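Local atomic coordinates of pyridine nucleotide-disulfide oxidoreductase-like protein (Myceliophthora thermophila, PDB entry 5MQ6), a protein that uses FAD and NADPH to insert one oxygen atom beside a ketone carbonyl, turning ketones, notably bulky polycyclic ones, into esters or lactones. Residues L237-W250 / P468-T480. Sequence-based numbering, arbitrary orientation.
With NDP (NADPH dihydro-nicotinamide-adenine-dinucleotide phosphate), chain C.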
loop_
_atom_site.group_PDB
_atom_site.type_symbol
_atom_site.label_atom_id
_atom_site.label_comp_id
_atom_site.label_asym_id
_atom_site.label_seq_id
_atom_site.Cartn_x
_atom_site.Cartn_y
_atom_site.Cartn_z
ATOM N N LEU A 237 2.304 -12.285 24.384
ATOM C CA LEU A 237 2.343 -10.821 24.122
ATOM C C LEU A 237 1.206 -10.073 24.835
ATOM O O LEU A 237 1.356 -8.952 25.338
ATOM C CB LEU A 237 2.333 -10.533 22.608
ATOM C CG LEU A 237 2.608 -9.082 22.152
ATOM C CD1 LEU A 237 3.964 -8.514 22.632
ATOM C CD2 LEU A 237 2.471 -8.960 20.618
ATOM N N GLU A 238 0.048 -10.715 24.856
ATOM C CA GLU A 238 -1.116 -10.238 25.595
ATOM C C GLU A 238 -0.779 -9.795 27.020
ATOM O O GLU A 238 -1.357 -8.835 27.504
ATOM C CB GLU A 238 -2.136 -11.353 25.616
ATOM C CG GLU A 238 -1.570 -12.683 26.132
ATOM C CD GLU A 238 -1.866 -13.860 25.216
ATOM O OE1 GLU A 238 -3.051 -13.987 24.826
ATOM O OE2 GLU A 238 -0.937 -14.662 24.892
ATOM N N THR A 239 0.206 -10.459 27.639
ATOM C CA THR A 239 0.572 -10.330 29.077
ATOM C C THR A 239 1.525 -9.179 29.415
ATOM O O THR A 239 1.604 -8.771 30.592
ATOM C CB THR A 239 1.279 -11.601 29.621
ATOM O OG1 THR A 239 2.660 -11.593 29.238
ATOM C CG2 THR A 239 0.659 -12.871 29.109
ATOM N N PHE A 240 2.287 -8.689 28.437
ATOM C CA PHE A 240 3.141 -7.516 28.689
ATOM C C PHE A 240 2.323 -6.437 29.392
ATOM O O PHE A 240 1.257 -6.068 28.932
ATOM C CB PHE A 240 3.743 -6.947 27.388
ATOM C CG PHE A 240 4.539 -5.706 27.609
ATOM C CD1 PHE A 240 5.814 -5.784 28.197
ATOM C CD2 PHE A 240 4.033 -4.436 27.283
ATOM C CE1 PHE A 240 6.557 -4.621 28.445
ATOM C CE2 PHE A 240 4.787 -3.265 27.514
ATOM C CZ PHE A 240 6.053 -3.361 28.105
ATOM N N THR A 241 2.801 -5.912 30.502
ATOM C CA THR A 241 1.945 -5.033 31.297
ATOM C C THR A 241 2.129 -3.544 31.045
ATOM O O THR A 241 1.347 -2.752 31.502
ATOM C CB THR A 241 2.119 -5.326 32.794
ATOM O OG1 THR A 241 3.343 -4.746 33.253
ATOM C CG2 THR A 241 2.160 -6.787 33.025
ATOM N N GLY A 242 3.169 -3.137 30.350
ATOM C CA GLY A 242 3.340 -1.703 30.023
ATOM C C GLY A 242 2.469 -1.266 28.825
ATOM O O GLY A 242 1.886 -2.111 28.139
ATOM N N PRO A 243 2.346 0.047 28.586
ATOM C CA PRO A 243 1.622 0.547 27.426
ATOM C C PRO A 243 2.204 0.007 26.059
ATOM O O PRO A 243 3.416 -0.067 25.843
ATOM C CB PRO A 243 1.705 2.085 27.565
ATOM C CG PRO A 243 2.408 2.415 28.819
ATOM C CD PRO A 243 2.798 1.110 29.493
ATOM N N VAL A 244 1.324 -0.435 25.175
ATOM C CA VAL A 244 1.647 -1.017 23.890
ATOM C C VAL A 244 0.750 -0.276 22.890
ATOM O O VAL A 244 -0.438 0.055 23.208
ATOM C CB VAL A 244 1.264 -2.484 23.747
ATOM C CG1 VAL A 244 1.910 -3.096 22.517
ATOM C CG2 VAL A 244 1.688 -3.264 24.919
ATOM N N PHE A 245 1.300 -0.061 21.686
ATOM C CA PHE A 245 0.555 0.505 20.617
ATOM C C PHE A 245 1.221 0.185 19.301
ATOM O O PHE A 245 2.391 -0.177 19.284
ATOM C CB PHE A 245 0.322 2.023 20.784
ATOM C CG PHE A 245 1.541 2.824 21.054
ATOM C CD1 PHE A 245 2.278 3.365 20.015
ATOM C CD2 PHE A 245 1.925 3.085 22.368
ATOM C CE1 PHE A 245 3.391 4.131 20.277
ATOM C CE2 PHE A 245 3.026 3.826 22.633
ATOM C CZ PHE A 245 3.769 4.362 21.589
ATOM N N HIS A 246 0.436 0.257 18.223
ATOM C CA HIS A 246 0.952 0.005 16.879
ATOM C C HIS A 246 1.253 1.368 16.271
ATOM O O HIS A 246 0.648 2.364 16.602
ATOM C CB HIS A 246 -0.037 -0.881 16.081
ATOM C CG HIS A 246 0.517 -1.487 14.813
ATOM N ND1 HIS A 246 0.783 -0.739 13.694
ATOM C CD2 HIS A 246 0.709 -2.778 14.442
ATOM C CE1 HIS A 246 1.212 -1.519 12.715
ATOM N NE2 HIS A 246 1.154 -2.770 13.131
ATOM N N THR A 247 2.271 1.455 15.440
ATOM C CA THR A 247 2.633 2.719 14.820
ATOM C C THR A 247 1.505 3.337 14.005
ATOM O O THR A 247 1.401 4.573 13.809
ATOM C CB THR A 247 3.860 2.473 13.882
ATOM O OG1 THR A 247 3.608 1.405 12.937
ATOM C CG2 THR A 247 5.057 2.020 14.715
ATOM N N ALA A 248 0.690 2.453 13.432
ATOM C CA ALA A 248 -0.472 2.882 12.610
ATOM C C ALA A 248 -1.632 3.407 13.502
ATOM O O ALA A 248 -2.571 4.024 13.018
ATOM C CB ALA A 248 -0.917 1.746 11.728
ATOM N N ARG A 249 -1.549 3.156 14.812
ATOM C CA ARG A 249 -2.480 3.812 15.766
ATOM C C ARG A 249 -1.692 4.445 16.956
ATOM O O ARG A 249 -1.830 3.994 18.146
ATOM C CB ARG A 249 -3.535 2.794 16.216
ATOM C CG ARG A 249 -4.198 2.001 15.093
ATOM C CD ARG A 249 -5.327 2.795 14.380
ATOM N NE ARG A 249 -6.026 1.952 13.347
ATOM C CZ ARG A 249 -5.630 1.752 12.096
ATOM N NH1 ARG A 249 -4.526 2.275 11.648
ATOM N NH2 ARG A 249 -6.359 0.986 11.258
ATOM N N TRP A 250 -0.900 5.491 16.635
ATOM C CA TRP A 250 0.052 6.035 17.604
ATOM C C TRP A 250 -0.618 6.638 18.855
ATOM O O TRP A 250 -1.530 7.432 18.749
ATOM C CB TRP A 250 0.861 7.101 17.006
ATOM C CG TRP A 250 2.091 7.490 17.845
ATOM C CD1 TRP A 250 2.197 8.548 18.681
ATOM C CD2 TRP A 250 3.374 6.834 17.857
ATOM N NE1 TRP A 250 3.440 8.605 19.212
ATOM C CE2 TRP A 250 4.188 7.560 18.746
ATOM C CE3 TRP A 250 3.899 5.704 17.197
ATOM C CZ2 TRP A 250 5.522 7.208 18.997
ATOM C CZ3 TRP A 250 5.204 5.354 17.403
ATOM C CH2 TRP A 250 6.019 6.093 18.318
ATOM N N PRO A 468 13.733 -6.277 29.442
ATOM C CA PRO A 468 12.623 -5.591 30.098
ATOM C C PRO A 468 12.268 -4.313 29.391
ATOM O O PRO A 468 13.176 -3.625 28.992
ATOM C CB PRO A 468 13.219 -5.225 31.470
ATOM C CG PRO A 468 14.307 -6.193 31.667
ATOM C CD PRO A 468 14.920 -6.290 30.321
ATOM N N LEU A 469 10.990 -3.973 29.268
ATOM C CA LEU A 469 10.601 -2.677 28.705
ATOM C C LEU A 469 9.521 -2.029 29.502
ATOM O O LEU A 469 8.685 -2.713 30.087
ATOM C CB LEU A 469 10.047 -2.795 27.270
ATOM C CG LEU A 469 10.918 -3.229 26.092
ATOM C CD1 LEU A 469 12.331 -2.636 26.124
ATOM C CD2 LEU A 469 10.998 -4.728 26.015
ATOM N N ASP A 470 9.521 -0.701 29.445
ATOM C CA ASP A 470 8.425 0.148 29.929
ATOM C C ASP A 470 7.293 0.313 28.900
ATOM O O ASP A 470 6.145 0.093 29.231
ATOM C CB ASP A 470 8.960 1.528 30.255
ATOM C CG ASP A 470 10.011 1.476 31.318
ATOM O OD1 ASP A 470 9.936 0.542 32.166
ATOM O OD2 ASP A 470 10.909 2.345 31.283
ATOM N N ILE A 471 7.636 0.718 27.678
ATOM C CA ILE A 471 6.650 1.036 26.648
ATOM C C ILE A 471 7.015 0.204 25.439
ATOM O O ILE A 471 8.181 0.190 25.087
ATOM C CB ILE A 471 6.765 2.518 26.310
ATOM C CG1 ILE A 471 6.281 3.366 27.476
ATOM C CG2 ILE A 471 6.020 2.870 25.022
ATOM C CD1 ILE A 471 6.696 4.828 27.395
ATOM N N LEU A 472 6.042 -0.466 24.803
ATOM C CA LEU A 472 6.292 -1.282 23.603
ATOM C C LEU A 472 5.577 -0.724 22.370
ATOM O O LEU A 472 4.350 -0.508 22.369
ATOM C CB LEU A 472 5.860 -2.709 23.835
ATOM C CG LEU A 472 6.037 -3.702 22.662
ATOM C CD1 LEU A 472 7.480 -4.005 22.287
ATOM C CD2 LEU A 472 5.355 -5.012 22.952
ATOM N N VAL A 473 6.343 -0.507 21.321
ATOM C CA VAL A 473 5.840 -0.014 20.021
ATOM C C VAL A 473 5.902 -1.124 18.992
ATOM O O VAL A 473 6.918 -1.751 18.849
ATOM C CB VAL A 473 6.720 1.142 19.488
ATOM C CG1 VAL A 473 6.125 1.767 18.241
ATOM C CG2 VAL A 473 6.881 2.219 20.545
ATOM N N LEU A 474 4.781 -1.364 18.316
ATOM C CA LEU A 474 4.614 -2.424 17.342
ATOM C C LEU A 474 4.607 -1.752 15.967
ATOM O O LEU A 474 3.702 -1.012 15.581
ATOM C CB LEU A 474 3.334 -3.223 17.575
ATOM C CG LEU A 474 3.173 -3.931 18.948
ATOM C CD1 LEU A 474 1.873 -4.763 19.001
ATOM C CD2 LEU A 474 4.361 -4.810 19.318
ATOM N N SER A 475 5.713 -1.945 15.278
ATOM C CA SER A 475 5.925 -1.445 13.938
ATOM C C SER A 475 6.047 -2.702 13.076
ATOM O O SER A 475 7.047 -2.911 12.346
ATOM C CB SER A 475 7.201 -0.630 13.962
ATOM O OG SER A 475 7.623 -0.447 12.703
ATOM N N THR A 476 5.023 -3.551 13.201
ATOM C CA THR A 476 5.011 -4.867 12.634
ATOM C C THR A 476 4.127 -4.928 11.364
ATOM O O THR A 476 3.886 -6.007 10.786
ATOM C CB THR A 476 4.582 -5.868 13.687
ATOM O OG1 THR A 476 3.531 -5.287 14.457
ATOM C CG2 THR A 476 5.769 -6.125 14.630
ATOM N N GLY A 477 3.681 -3.782 10.897
ATOM C CA GLY A 477 3.196 -3.726 9.563
ATOM C C GLY A 477 1.714 -4.048 9.514
ATOM O O GLY A 477 1.029 -3.914 10.526
ATOM N N TYR A 478 1.256 -4.418 8.318
ATOM C CA TYR A 478 -0.168 -4.533 7.923
ATOM C C TYR A 478 -0.373 -5.825 7.214
ATOM O O TYR A 478 0.539 -6.349 6.608
ATOM C CB TYR A 478 -0.560 -3.431 6.909
ATOM C CG TYR A 478 -0.200 -2.074 7.394
ATOM C CD1 TYR A 478 1.133 -1.646 7.361
ATOM C CD2 TYR A 478 -1.179 -1.202 7.966
ATOM C CE1 TYR A 478 1.500 -0.375 7.858
ATOM C CE2 TYR A 478 -0.814 0.093 8.451
ATOM C CZ TYR A 478 0.535 0.503 8.405
ATOM O OH TYR A 478 0.953 1.762 8.855
ATOM N N VAL A 479 -1.610 -6.309 7.185
ATOM C CA VAL A 479 -1.928 -7.474 6.323
ATOM C C VAL A 479 -1.397 -7.215 4.887
ATOM O O VAL A 479 -1.579 -6.115 4.321
ATOM C CB VAL A 479 -3.439 -7.811 6.283
ATOM C CG1 VAL A 479 -3.752 -8.958 5.289
ATOM C CG2 VAL A 479 -3.926 -8.189 7.672
ATOM N N THR A 480 -0.700 -8.224 4.348
ATOM C CA THR A 480 -0.130 -8.080 3.039
ATOM C C THR A 480 -1.134 -7.561 1.934
ATOM O O THR A 480 -2.324 -7.916 1.945
ATOM C CB THR A 480 0.570 -9.379 2.582
ATOM O OG1 THR A 480 1.079 -9.174 1.281
ATOM C CG2 THR A 480 -0.363 -10.580 2.514
HETATM P PA NDP C . 6.562 -3.823 7.386
HETATM O O1A NDP C . 5.578 -5.032 7.218
HETATM O O2A NDP C . 7.356 -3.246 6.240
HETATM O O5B NDP C . 7.514 -4.181 8.630
HETATM C C5B NDP C . 7.091 -4.961 9.730
HETATM C C4B NDP C . 8.381 -5.263 10.466
HETATM O O4B NDP C . 8.104 -6.095 11.624
HETATM C C3B NDP C . 9.379 -6.002 9.569
HETATM O O3B NDP C . 10.666 -5.365 9.675
HETATM C C2B NDP C . 9.294 -7.398 10.146
HETATM O O2B NDP C . 10.471 -8.221 9.902
HETATM C C1B NDP C . 9.038 -7.132 11.612
HETATM N N9A NDP C . 8.525 -8.331 12.277
HETATM C C8A NDP C . 7.454 -9.113 11.921
HETATM N N7A NDP C . 7.317 -10.156 12.761
HETATM C C5A NDP C . 8.336 -10.007 13.645
HETATM C C6A NDP C . 8.805 -10.782 14.786
HETATM N N6A NDP C . 8.135 -11.882 15.107
HETATM N N1A NDP C . 9.888 -10.328 15.453
HETATM C C2A NDP C . 10.580 -9.195 15.108
HETATM N N3A NDP C . 10.238 -8.426 14.062
HETATM C C4A NDP C . 9.136 -8.814 13.329
HETATM O O3 NDP C . 5.777 -2.566 7.974
HETATM P PN NDP C . 6.111 -0.957 7.943
HETATM O O1N NDP C . 4.948 -0.303 8.756
HETATM O O2N NDP C . 7.517 -0.670 8.419
HETATM O O5D NDP C . 6.011 -0.535 6.383
HETATM C C5D NDP C . 4.802 -0.918 5.644
HETATM C C4D NDP C . 4.697 -0.168 4.329
HETATM O O4D NDP C . 4.409 1.230 4.559
HETATM C C3D NDP C . 6.072 -0.088 3.661
HETATM O O3D NDP C . 6.639 -1.355 3.156
HETATM C C2D NDP C . 5.897 1.124 2.722
HETATM O O2D NDP C . 5.123 0.765 1.531
HETATM C C1D NDP C . 5.208 2.105 3.670
HETATM P P2B NDP C . 10.523 -9.147 8.571
HETATM O O1X NDP C . 9.149 -9.829 8.521
HETATM O O2X NDP C . 11.577 -10.214 8.780
HETATM O O3X NDP C . 10.935 -8.233 7.408
HETATM O O HOH W 1 2.733 2.369 10.685
#
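Leu472 and Leu474 pack against Val244 on one face of a short parallel strand pair, 244-246 beside 471-474. CG1 of Val244 lies 4.0 Å from CD2 of Leu472 and 3.9 Å from CG of Leu474, while CD1 of Leu237 meets the same Leu472 methyl. The Phe240 ring turns its edge to the backbone carbonyls of Leu469 and Asp470. Across the sheet, Val473 CG2 is 3.9 Å from Phe245 CZ, and Val473 CG1 touches Thr247 and Trp250, whose ring has Phe245 CE1 over one face. Thr247 CG2 also lies 3.5 Å from Ser475 CB, tighter than usual van der Waals contact. Four backbone hydrogen bonds, from Leu472 N-Pro243 O to Thr247 N-Leu474 O, zip the strands together. Strand 244-246 is an edge strand of the five-stranded parallel sheet of the Rossmann-type NADPH domain. A chi1 of -166°, CG opposite the main-chain N, lays one face of the His246 ring over Leu474 O; ND1 accepts the Ala248 amide in the ring plane, and NE2 makes weak bonds to Gly477 O (2.8 Å, 128° at the hydrogen) and Gln230 O. The His246 edge points at the face of Tyr478, planes at 66°. Tyr478 OH hydrogen-bonds to Asn125 OD1 and accepts a bond from a water whose O lies 2.6 Å from Thr247 OG1, and Gly477 CA comes within 3.2 Å of pyrophosphate O3 of NADPH. At the opposite, looser end, exposed Pro243 touches Asp470 O through CD, its CG no nearer than 4.2 Å to Ile471 CG1; Asp470 points away from segment 237-250, and its OD2 hydrogen-bonds to Arg271 N.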